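Local atomic coordinates of Ufm1-specific protease (Caenorhabditis elegans, PDB entry 5EJJ), a protein that acts as a thiol protease that cleaves the peptide bond at the C-terminal glycine of the ubiquitin-like modifier UFM1 and helps bring certain odorant receptors to olfactory cilia. Residues A[38-43]-A[123-128]; A[69-74]-A[257-262]; A[184-189]-A[200-205]; A[242-247]-A[265-270]. All blocks are in the same frame, centred on the assembly; numbering follows the deposited sequence.

Contact 1 (A[38-43]-A[123-128])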
# COMPACT_ATOMS: atom_id res chain seq x y z
N PHE A 38 8.86 -10.57 13.29
CA PHE A 38 8.19 -9.47 13.95
C PHE A 38 6.72 -9.83 14.11
O PHE A 38 6.16 -10.52 13.27
CB PHE A 38 8.32 -8.21 13.12
CG PHE A 38 9.71 -7.68 13.04
CD1 PHE A 38 10.24 -6.93 14.08
CD2 PHE A 38 10.49 -7.90 11.92
CE1 PHE A 38 11.53 -6.41 14.02
CE2 PHE A 38 11.78 -7.39 11.83
CZ PHE A 38 12.31 -6.64 12.89
N GLY A 39 6.10 -9.37 15.20
CA GLY A 39 4.76 -9.82 15.48
C GLY A 39 4.11 -9.15 16.65
O GLY A 39 4.69 -8.28 17.31
N ARG A 40 2.86 -9.55 16.90
CA ARG A 40 2.10 -9.08 18.03
C ARG A 40 2.31 -10.03 19.22
O ARG A 40 1.66 -11.07 19.34
CB ARG A 40 0.63 -8.98 17.64
CG ARG A 40 0.36 -8.01 16.50
CD ARG A 40 -1.10 -8.06 16.00
NE ARG A 40 -1.32 -7.07 14.94
CZ ARG A 40 -2.06 -7.28 13.86
NH1 ARG A 40 -2.66 -8.44 13.68
NH2 ARG A 40 -2.20 -6.31 12.96
N LYS A 41 3.24 -9.65 20.10
CA LYS A 41 3.75 -10.51 21.17
C LYS A 41 2.70 -11.02 22.12
O LYS A 41 2.78 -12.14 22.58
CB LYS A 41 4.82 -9.77 21.97
CG LYS A 41 5.65 -10.64 22.88
CD LYS A 41 7.01 -9.99 23.06
CE LYS A 41 7.66 -10.27 24.40
NZ LYS A 41 8.56 -9.12 24.76
N ALA A 42 1.70 -10.20 22.44
CA ALA A 42 0.71 -10.63 23.43
C ALA A 42 -0.12 -11.77 22.87
O ALA A 42 -0.29 -12.79 23.53
CB ALA A 42 -0.18 -9.48 23.83
N ARG A 43 -0.61 -11.60 21.64
CA ARG A 43 -1.47 -12.62 21.06
C ARG A 43 -0.72 -13.67 20.25
O ARG A 43 -1.32 -14.46 19.55
CB ARG A 43 -2.64 -12.02 20.26
CG ARG A 43 -2.26 -11.33 19.00
CD ARG A 43 -3.47 -10.58 18.49
NE ARG A 43 -4.32 -11.36 17.59
CZ ARG A 43 -4.99 -10.82 16.57
NH1 ARG A 43 -4.91 -9.52 16.34
NH2 ARG A 43 -5.76 -11.58 15.78
N LEU A 123 -5.17 -11.65 8.54
CA LEU A 123 -5.95 -10.62 7.85
C LEU A 123 -5.70 -9.21 8.37
O LEU A 123 -5.29 -9.04 9.52
CB LEU A 123 -7.44 -10.92 8.00
CG LEU A 123 -7.99 -12.27 7.54
CD1 LEU A 123 -9.44 -12.44 7.94
CD2 LEU A 123 -7.83 -12.45 6.05
N MET A 124 -5.96 -8.19 7.55
CA MET A 124 -5.89 -6.81 8.03
C MET A 124 -6.87 -6.66 9.15
O MET A 124 -7.80 -7.44 9.28
CB MET A 124 -6.20 -5.81 6.94
CG MET A 124 -4.97 -5.37 6.23
SD MET A 124 -5.34 -4.48 4.73
CE MET A 124 -6.82 -5.35 4.21
N GLU A 125 -6.68 -5.63 9.96
CA GLU A 125 -7.48 -5.48 11.15
C GLU A 125 -7.23 -4.07 11.64
O GLU A 125 -6.10 -3.59 11.55
CB GLU A 125 -6.96 -6.47 12.17
CG GLU A 125 -7.91 -6.83 13.25
CD GLU A 125 -7.34 -7.91 14.16
OE1 GLU A 125 -6.89 -8.98 13.66
OE2 GLU A 125 -7.33 -7.67 15.40
N GLY A 126 -8.28 -3.39 12.09
CA GLY A 126 -8.13 -2.10 12.76
C GLY A 126 -8.21 -0.85 11.91
O GLY A 126 -8.16 -0.88 10.68
N ALA A 127 -8.35 0.28 12.58
CA ALA A 127 -8.31 1.58 11.91
C ALA A 127 -6.91 2.18 12.08
O ALA A 127 -6.12 1.72 12.90
CB ALA A 127 -9.37 2.50 12.49
N SER A 128 -6.59 3.20 11.28
CA SER A 128 -5.36 3.95 11.45
C SER A 128 -5.63 5.31 12.07
O SER A 128 -6.30 6.13 11.44
CB SER A 128 -4.69 4.19 10.10
OG SER A 128 -4.08 3.00 9.63
O HOH W 1 -3.58 -5.65 10.71

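Contact 2 (A[69-74]-A[257-262])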
# COMPACT_ATOMS: atom_id res chain seq x y z
N LEU A 69 7.92 -0.55 11.34
CA LEU A 69 6.70 -1.32 11.47
C LEU A 69 5.72 -0.62 12.40
O LEU A 69 6.10 0.26 13.17
CB LEU A 69 7.04 -2.70 11.98
CG LEU A 69 8.20 -3.29 11.19
CD1 LEU A 69 8.57 -4.62 11.75
CD2 LEU A 69 7.78 -3.43 9.77
N SER A 70 4.45 -1.02 12.32
CA SER A 70 3.41 -0.43 13.15
C SER A 70 3.67 -0.69 14.60
O SER A 70 4.17 -1.74 14.97
CB SER A 70 2.04 -0.95 12.79
OG SER A 70 1.49 -0.22 11.71
N ALA A 71 3.26 0.28 15.41
CA ALA A 71 3.63 0.39 16.81
C ALA A 71 3.23 -0.82 17.66
O ALA A 71 3.88 -1.09 18.67
CB ALA A 71 3.08 1.65 17.40
N ASP A 72 2.19 -1.55 17.25
CA ASP A 72 1.78 -2.72 18.01
C ASP A 72 2.63 -3.97 17.75
O ASP A 72 2.44 -5.01 18.36
CB ASP A 72 0.31 -3.03 17.75
CG ASP A 72 0.07 -3.57 16.35
OD1 ASP A 72 0.45 -2.90 15.36
OD2 ASP A 72 -0.48 -4.67 16.25
N ILE A 73 3.59 -3.84 16.85
CA ILE A 73 4.39 -4.95 16.40
C ILE A 73 5.83 -4.81 16.86
O ILE A 73 6.41 -3.74 16.80
CB ILE A 73 4.34 -4.98 14.88
CG1 ILE A 73 2.93 -5.33 14.44
CG2 ILE A 73 5.33 -5.97 14.30
CD1 ILE A 73 2.82 -5.67 13.00
N GLU A 74 6.41 -5.89 17.35
CA GLU A 74 7.81 -5.85 17.75
C GLU A 74 8.52 -7.13 17.37
O GLU A 74 7.92 -8.09 16.91
CB GLU A 74 7.89 -5.67 19.25
CG GLU A 74 7.38 -6.86 19.99
CD GLU A 74 7.06 -6.53 21.43
OE1 GLU A 74 5.86 -6.34 21.75
OE2 GLU A 74 8.02 -6.44 22.24
N TYR A 257 -3.08 5.18 24.03
CA TYR A 257 -2.05 6.15 24.37
C TYR A 257 -0.66 5.54 24.28
O TYR A 257 0.24 6.13 23.67
CB TYR A 257 -2.31 6.77 25.75
CG TYR A 257 -1.07 7.34 26.40
CD1 TYR A 257 -0.61 8.61 26.07
CD2 TYR A 257 -0.36 6.60 27.35
CE1 TYR A 257 0.53 9.13 26.66
CE2 TYR A 257 0.78 7.10 27.93
CZ TYR A 257 1.22 8.36 27.59
OH TYR A 257 2.35 8.87 28.18
N LYS A 258 -0.49 4.35 24.85
CA LYS A 258 0.79 3.67 24.73
C LYS A 258 1.19 3.47 23.27
O LYS A 258 2.37 3.52 22.94
CB LYS A 258 0.84 2.36 25.51
CG LYS A 258 0.19 2.44 26.88
CD LYS A 258 0.89 1.55 27.91
CE LYS A 258 2.19 2.21 28.43
NZ LYS A 258 2.55 1.82 29.85
N ARG A 259 0.22 3.27 22.37
CA ARG A 259 0.55 3.07 20.96
C ARG A 259 1.01 4.33 20.25
O ARG A 259 2.01 4.32 19.54
CB ARG A 259 -0.58 2.40 20.20
CG ARG A 259 -0.39 0.90 20.10
CD ARG A 259 -1.07 0.30 18.90
NE ARG A 259 -2.51 0.20 19.09
CZ ARG A 259 -3.10 -0.66 19.91
NH1 ARG A 259 -2.37 -1.50 20.64
NH2 ARG A 259 -4.42 -0.66 20.01
N SER A 260 0.26 5.41 20.45
CA SER A 260 0.55 6.71 19.85
C SER A 260 1.97 7.13 20.19
O SER A 260 2.69 7.71 19.38
CB SER A 260 -0.36 7.75 20.46
OG SER A 260 0.06 7.94 21.81
N ARG A 261 2.36 6.84 21.42
CA ARG A 261 3.64 7.26 21.92
C ARG A 261 4.74 6.46 21.25
O ARG A 261 5.67 7.04 20.70
CB ARG A 261 3.68 7.05 23.42
CG ARG A 261 4.80 7.74 24.07
CD ARG A 261 4.96 7.34 25.51
NE ARG A 261 6.19 7.93 25.99
CZ ARG A 261 7.35 7.29 26.10
NH1 ARG A 261 7.42 5.99 25.79
NH2 ARG A 261 8.42 7.94 26.52
N GLU A 262 4.64 5.13 21.28
CA GLU A 262 5.60 4.28 20.56
C GLU A 262 5.66 4.63 19.07
O GLU A 262 6.73 4.60 18.46
CB GLU A 262 5.24 2.80 20.70
CG GLU A 262 6.17 1.83 19.93
CD GLU A 262 7.57 1.71 20.55
OE1 GLU A 262 7.76 2.11 21.73
OE2 GLU A 262 8.48 1.21 19.85

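Contact 3 (A[184-189]-A[200-205])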
# COMPACT_ATOMS: atom_id res chain seq x y z
N LYS A 184 -13.11 0.32 25.40
CA LYS A 184 -13.78 0.35 24.09
C LYS A 184 -13.79 1.74 23.44
O LYS A 184 -14.70 2.07 22.66
CB LYS A 184 -15.21 -0.17 24.22
CG LYS A 184 -15.33 -1.34 25.19
CD LYS A 184 -15.72 -2.64 24.49
CE LYS A 184 -15.32 -3.84 25.35
NZ LYS A 184 -14.29 -4.72 24.68
N TYR A 185 -12.75 2.52 23.72
CA TYR A 185 -12.77 3.95 23.49
C TYR A 185 -13.07 4.38 22.05
O TYR A 185 -13.69 5.41 21.85
CB TYR A 185 -11.52 4.64 24.07
CG TYR A 185 -11.58 6.16 24.03
CD1 TYR A 185 -10.85 6.88 23.10
CD2 TYR A 185 -12.37 6.87 24.92
CE1 TYR A 185 -10.91 8.26 23.04
CE2 TYR A 185 -12.43 8.26 24.88
CZ TYR A 185 -11.69 8.95 23.93
OH TYR A 185 -11.74 10.34 23.86
N LEU A 186 -12.66 3.61 21.05
CA LEU A 186 -13.02 4.00 19.67
C LEU A 186 -13.77 2.93 18.87
O LEU A 186 -13.84 3.03 17.63
CB LEU A 186 -11.81 4.45 18.83
CG LEU A 186 -10.88 5.61 19.18
CD1 LEU A 186 -9.94 5.15 20.25
CD2 LEU A 186 -10.10 5.99 17.95
N ASP A 187 -14.34 1.95 19.58
CA ASP A 187 -15.00 0.82 18.93
C ASP A 187 -15.96 1.23 17.83
O ASP A 187 -16.00 0.59 16.77
CB ASP A 187 -15.71 -0.03 19.95
CG ASP A 187 -14.76 -0.89 20.73
OD1 ASP A 187 -13.54 -0.61 20.66
OD2 ASP A 187 -15.21 -1.83 21.43
N LYS A 188 -16.72 2.29 18.07
CA LYS A 188 -17.57 2.87 17.04
C LYS A 188 -16.83 3.04 15.70
O LYS A 188 -17.42 2.84 14.64
CB LYS A 188 -18.16 4.20 17.55
CG LYS A 188 -18.63 5.14 16.43
CD LYS A 188 -19.47 6.31 16.96
CE LYS A 188 -18.69 7.26 17.87
NZ LYS A 188 -19.14 8.70 17.75
N PHE A 189 -15.54 3.38 15.75
CA PHE A 189 -14.79 3.70 14.53
C PHE A 189 -13.92 2.57 14.02
O PHE A 189 -13.56 2.55 12.85
CB PHE A 189 -13.84 4.87 14.76
CG PHE A 189 -14.48 6.09 15.30
CD1 PHE A 189 -14.57 6.29 16.67
CD2 PHE A 189 -14.97 7.07 14.44
CE1 PHE A 189 -15.16 7.43 17.16
CE2 PHE A 189 -15.56 8.21 14.93
CZ PHE A 189 -15.65 8.39 16.30
N ILE A 200 -8.95 7.81 11.57
CA ILE A 200 -9.32 8.84 12.55
C ILE A 200 -8.18 9.88 12.69
O ILE A 200 -7.16 9.59 13.33
CB ILE A 200 -9.58 8.21 13.94
CG1 ILE A 200 -10.48 6.99 13.82
CG2 ILE A 200 -10.19 9.19 14.92
CD1 ILE A 200 -9.73 5.70 13.93
N GLU A 201 -8.35 11.07 12.12
CA GLU A 201 -7.34 12.13 12.21
C GLU A 201 -7.37 12.93 13.51
O GLU A 201 -8.43 13.36 13.92
CB GLU A 201 -7.52 13.08 11.04
CG GLU A 201 -6.52 14.21 10.99
CD GLU A 201 -6.39 14.79 9.57
OE1 GLU A 201 -6.33 16.04 9.44
OE2 GLU A 201 -6.34 14.00 8.58
N PHE A 202 -6.22 13.12 14.16
CA PHE A 202 -6.12 13.97 15.38
C PHE A 202 -5.19 15.17 15.23
O PHE A 202 -4.35 15.23 14.32
CB PHE A 202 -5.61 13.20 16.59
CG PHE A 202 -6.47 12.07 17.02
CD1 PHE A 202 -6.55 10.91 16.26
CD2 PHE A 202 -7.13 12.11 18.24
CE1 PHE A 202 -7.30 9.83 16.69
CE2 PHE A 202 -7.90 11.03 18.69
CZ PHE A 202 -7.98 9.89 17.91
N THR A 203 -5.33 16.12 16.15
CA THR A 203 -4.40 17.23 16.23
C THR A 203 -3.46 16.98 17.39
O THR A 203 -3.91 16.70 18.50
CB THR A 203 -5.13 18.55 16.42
OG1 THR A 203 -5.74 18.92 15.18
CG2 THR A 203 -4.13 19.62 16.79
N ALA A 204 -2.16 17.02 17.13
CA ALA A 204 -1.21 16.71 18.20
C ALA A 204 -0.78 17.99 18.90
O ALA A 204 -0.48 19.02 18.26
CB ALA A 204 0.00 15.95 17.68
N MET A 205 -0.78 17.94 20.23
CA MET A 205 -0.62 19.13 21.02
C MET A 205 0.32 18.91 22.18
O MET A 205 0.63 17.79 22.54
CB MET A 205 -1.98 19.57 21.52
CG MET A 205 -2.84 20.00 20.39
SD MET A 205 -4.48 20.46 20.88
CE MET A 205 -4.83 19.20 22.10

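Contact 4 (A[242-247]-A[265-270])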
# COMPACT_ATOMS: atom_id res chain seq x y z
N GLU A 242 3.57 12.84 9.13
CA GLU A 242 2.55 11.94 9.65
C GLU A 242 3.09 11.14 10.81
O GLU A 242 4.27 10.81 10.83
CB GLU A 242 2.16 10.91 8.60
CG GLU A 242 1.47 11.44 7.35
CD GLU A 242 0.99 10.31 6.40
OE1 GLU A 242 1.71 9.28 6.25
OE2 GLU A 242 -0.13 10.46 5.82
N VAL A 243 2.23 10.81 11.75
CA VAL A 243 2.50 9.71 12.66
C VAL A 243 1.25 8.85 12.76
O VAL A 243 0.20 9.32 13.21
CB VAL A 243 2.93 10.19 14.04
CG1 VAL A 243 3.21 9.03 14.93
CG2 VAL A 243 4.16 11.05 13.93
N VAL A 244 1.36 7.59 12.32
CA VAL A 244 0.22 6.69 12.18
C VAL A 244 0.32 5.54 13.16
O VAL A 244 1.36 4.89 13.24
CB VAL A 244 0.17 6.08 10.80
CG1 VAL A 244 -1.10 5.32 10.64
CG2 VAL A 244 0.28 7.15 9.75
N PHE A 245 -0.74 5.29 13.91
CA PHE A 245 -0.80 4.12 14.80
C PHE A 245 -2.17 3.43 14.75
O PHE A 245 -3.20 4.09 14.57
CB PHE A 245 -0.44 4.51 16.22
CG PHE A 245 -1.40 5.48 16.87
CD1 PHE A 245 -1.26 6.85 16.69
CD2 PHE A 245 -2.40 5.02 17.73
CE1 PHE A 245 -2.12 7.75 17.33
CE2 PHE A 245 -3.27 5.92 18.37
CZ PHE A 245 -3.12 7.28 18.16
N PRO A 246 -2.19 2.09 14.87
CA PRO A 246 -3.43 1.33 14.77
C PRO A 246 -4.41 1.49 15.93
O PRO A 246 -4.02 1.44 17.09
CB PRO A 246 -2.94 -0.12 14.71
CG PRO A 246 -1.61 -0.08 15.26
CD PRO A 246 -1.02 1.20 14.85
N ALA A 247 -5.68 1.68 15.57
CA ALA A 247 -6.83 1.62 16.48
C ALA A 247 -7.52 0.27 16.30
O ALA A 247 -8.21 0.06 15.28
CB ALA A 247 -7.80 2.71 16.12
N ASN A 265 7.75 7.71 18.72
CA ASN A 265 9.16 7.45 18.95
C ASN A 265 9.83 6.72 17.79
O ASN A 265 10.99 7.00 17.49
CB ASN A 265 9.40 6.74 20.28
CG ASN A 265 8.94 7.56 21.49
OD1 ASN A 265 8.67 8.76 21.40
ND2 ASN A 265 8.86 6.89 22.64
N ARG A 266 9.11 5.83 17.11
CA ARG A 266 9.69 5.08 16.01
C ARG A 266 9.96 5.97 14.81
O ARG A 266 10.98 5.84 14.13
CB ARG A 266 8.78 3.93 15.60
CG ARG A 266 8.66 2.86 16.66
CD ARG A 266 8.03 1.62 16.14
NE ARG A 266 8.01 0.58 17.16
CZ ARG A 266 7.34 -0.56 17.04
NH1 ARG A 266 6.63 -0.83 15.96
NH2 ARG A 266 7.37 -1.45 18.01
N ARG A 267 9.05 6.89 14.55
CA ARG A 267 9.25 7.84 13.48
C ARG A 267 10.47 8.73 13.73
O ARG A 267 11.16 9.10 12.79
CB ARG A 267 8.02 8.73 13.33
CG ARG A 267 6.85 8.08 12.68
CD ARG A 267 6.93 8.27 11.19
NE ARG A 267 5.80 7.62 10.55
CZ ARG A 267 5.65 7.51 9.23
NH1 ARG A 267 6.57 7.99 8.41
NH2 ARG A 267 4.58 6.89 8.75
N ALA A 268 10.69 9.11 14.99
CA ALA A 268 11.86 9.93 15.31
C ALA A 268 13.14 9.12 15.09
O ALA A 268 14.04 9.56 14.41
CB ALA A 268 11.79 10.46 16.71
N ASN A 269 13.19 7.91 15.66
CA ASN A 269 14.31 7.03 15.44
C ASN A 269 14.58 6.77 13.96
O ASN A 269 15.72 6.68 13.53
CB ASN A 269 14.08 5.71 16.16
CG ASN A 269 13.95 5.88 17.68
OD1 ASN A 269 14.46 6.85 18.26
ND2 ASN A 269 13.28 4.93 18.32
N ASN A 270 13.51 6.64 13.18
CA ASN A 270 13.64 6.43 11.75
C ASN A 270 14.27 7.62 11.07
O ASN A 270 15.11 7.45 10.20
CB ASN A 270 12.28 6.15 11.12
CG ASN A 270 12.38 5.31 9.85
OD1 ASN A 270 12.47 5.84 8.73
ND2 ASN A 270 12.40 3.99 10.02
O HOH W 2 3.60 6.18 11.96

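Contact 1 (A[38-43]-A[123-128])
Glu125 reaches across to Arg43 and Arg40, bridging the loop that leads into strand 127-139 and the end of strand 33-40, an inner strand of the mixed sheet in the N-terminal MPN domain. The backbones stay far apart, with 12.3 Å between the CA atoms of Arg40 and Glu125, and long side chains span the distance. From CB, which points toward the other segment, the Glu125 chain runs out with CG anti to the backbone N (chi1 -159°) and stays extended, bringing CD to 3.6 Å from Arg43 NH1. At the tip, OE2 lies 3.2 Å from Arg43 NH1, and OE1 sits at the edge of that guanidinium, in its plane. Both oxygens accept weak hydrogen bonds from NH1 within one salt bridge, the carboxylate turned 46° against the guanidinium. Arg40 adds charge alone: OE1 lies 4.3 Å from its NH1, well off the guanidinium plane, and its NE and NH1 bond to Asp72 and Gln45. With an alanine here, Arg43 would probably lose its carboxylate mate and its guanidinium would be free to swing. A water accepts a hydrogen bond from Arg40 NH2 at 2.7 Å and donates weakly to the backbone O of Glu125.

Contact 2 (A[69-74]-A[257-262])
Ala71 occupies the first corner of a type I beta turn, from Ser70 to Ile73, and the turn brings it against helix 257-262 with its CA 5.8 Å from that of Glu262. The turn is closed by the bond from Ile73 N to Ser70 O at 2.9 Å. Facing it is regular helix, in which Tyr257 O accepts both from Arg261 N and from the hydroxyl of Ser260.

No hydrogen bond joins the two segments; they meet by van der Waals contact, mostly of aliphatic carbons. The CB of Ala71 points toward the helix and settles 3.6 Å from the carbonyl O of Arg259, while Glu262 comes alongside with its CG 4.0 Å from the same methyl. Glu262 manages this because its CG stands anti to the backbone N (chi1 178°) and the chain then bends at chi2, so that the aliphatic part meets the alanine and the carboxylate turns off to Arg266. Next to it, Asp72 CB rests on Arg259 CD at 3.8 Å. The charged ends of this pair go separate ways: Asp72 OD2 is bound by Arg40, while Arg259 gives its NE to Pro246 O and its NH2 to Asp251. Arg266, one helical turn beyond Glu262, also donates to the carbonyl oxygens of Leu69 and Ile73 and so holds the turn from a second position.

The result is a beta turn docked on the side of a helix: the link between helix 59-68 and strand 74-81 of the MPN domain rests on helix 253-280.

Contact 3 (A[184-189]-A[200-205])
Ile200 meets two side chains of 184-189 at once, and this is the close-packed part of the contact. Its CD1 lies 4.0 Å from Leu186 CD2, the two branched chains crossing at a slant, while its CG1 lies 4.1 Å from Phe189 CB. With CG1 anti to its own carbonyl carbon (chi1 -48°), the isoleucine sends the longer branch forward between leucine and phenylalanine. Leu186 CD2 serves a second partner: it comes to the edge of the Phe202 ring, near the ring plane, 4.4 Å from CZ. Leu186, Ile200 and Phe202 are all buried, and no hydrogen bond crosses between the segments.

The carrier of these last two residues is strand 199-205, the middle member of a five-stranded mixed sheet with strands 163-166 and 127-139 as its neighbours. The segment 184-189 packs against it as an irregular piece, a type I beta turn from Lys184 to Asp187 running into a short, weakly bonded helix.

Toward solvent the character changes. Lys184 and Lys188 are exposed and make no contact with the strand. Phe189, partly exposed, comes closest to Ile200 with its CB; Ile200 CG1 meets the ring obliquely, and one ring face has Lys188 CG 4.1 Å above its centre, with His169 an edge-to-face partner. The phenol of Tyr185 stays 6.0 Å or more from the strand segment, and its OH accepts a hydrogen bond from the backbone N of Val172, whereas Asp187 turns its OD1 to Gly250 N.

Contact 4 (A[242-247]-A[265-270])
Arg267 is the residue through which helix 265-270 meets Glu242, Val243 and Val244, the helix axis passing 9.1 Å from that of strand 242-247 at 135°. Along the helix, Asn265 comes first and points away from the strand, its OD1 held by Ser159. Two residues on, Arg267 sends CG past Val243 CG2 at 4.2 Å, then bends (chi2 -89°) and lays its guanidinium under the carbonyl O of Glu242. That oxygen sits over one face, 3.5 Å from NE, and no N-H is aimed at it. The edge does the bonding: NE donates in plane to a water at 3.0 Å, and the same water accepts from Val244 N at 2.7 Å. Arg267 NH1 is bound by Gln305 OE1. A turn later, Asn270 spans Ser67 and the backbone N of Gln305. A leucine in place of Arg267 would probably leave the water with one donor fewer and Gln305 OE1 without its mate. Glu242 OE1, hydrogen-bonded to Thr292, lies 4.5 Å from Arg267 NH2, well off the guanidinium plane. This implies a buried arginine whose NE and NH1 are served by neutral partners, a water and Gln305, with the glutamate probably easing its charge through proximity alone.

In the fold
Burial alone does not set the chemistry of these contacts. Contact 3 and contact 4 are buried, yet one is purely apolar while the other sinks an arginine among water and neutral acceptors. Contact 2, at the surface, is made by the methyl of Ala71 and the aliphatic parts of charged side chains; contact 1, partly buried, depends on salt-bridge charge. Strands 127-139, 199-205 and 235-247 belong to one sheet, which ties contacts 1, 3 and 4 together: Ser128 O meets Ile200 N, and Ala127 O meets Ala247 N. Contacts 2 and 4 share helix 253-280, their centres about 7 Å apart. Contacts 1 and 2 join the MPN domain to that sheet and helix, touching through Arg40 and Asp72.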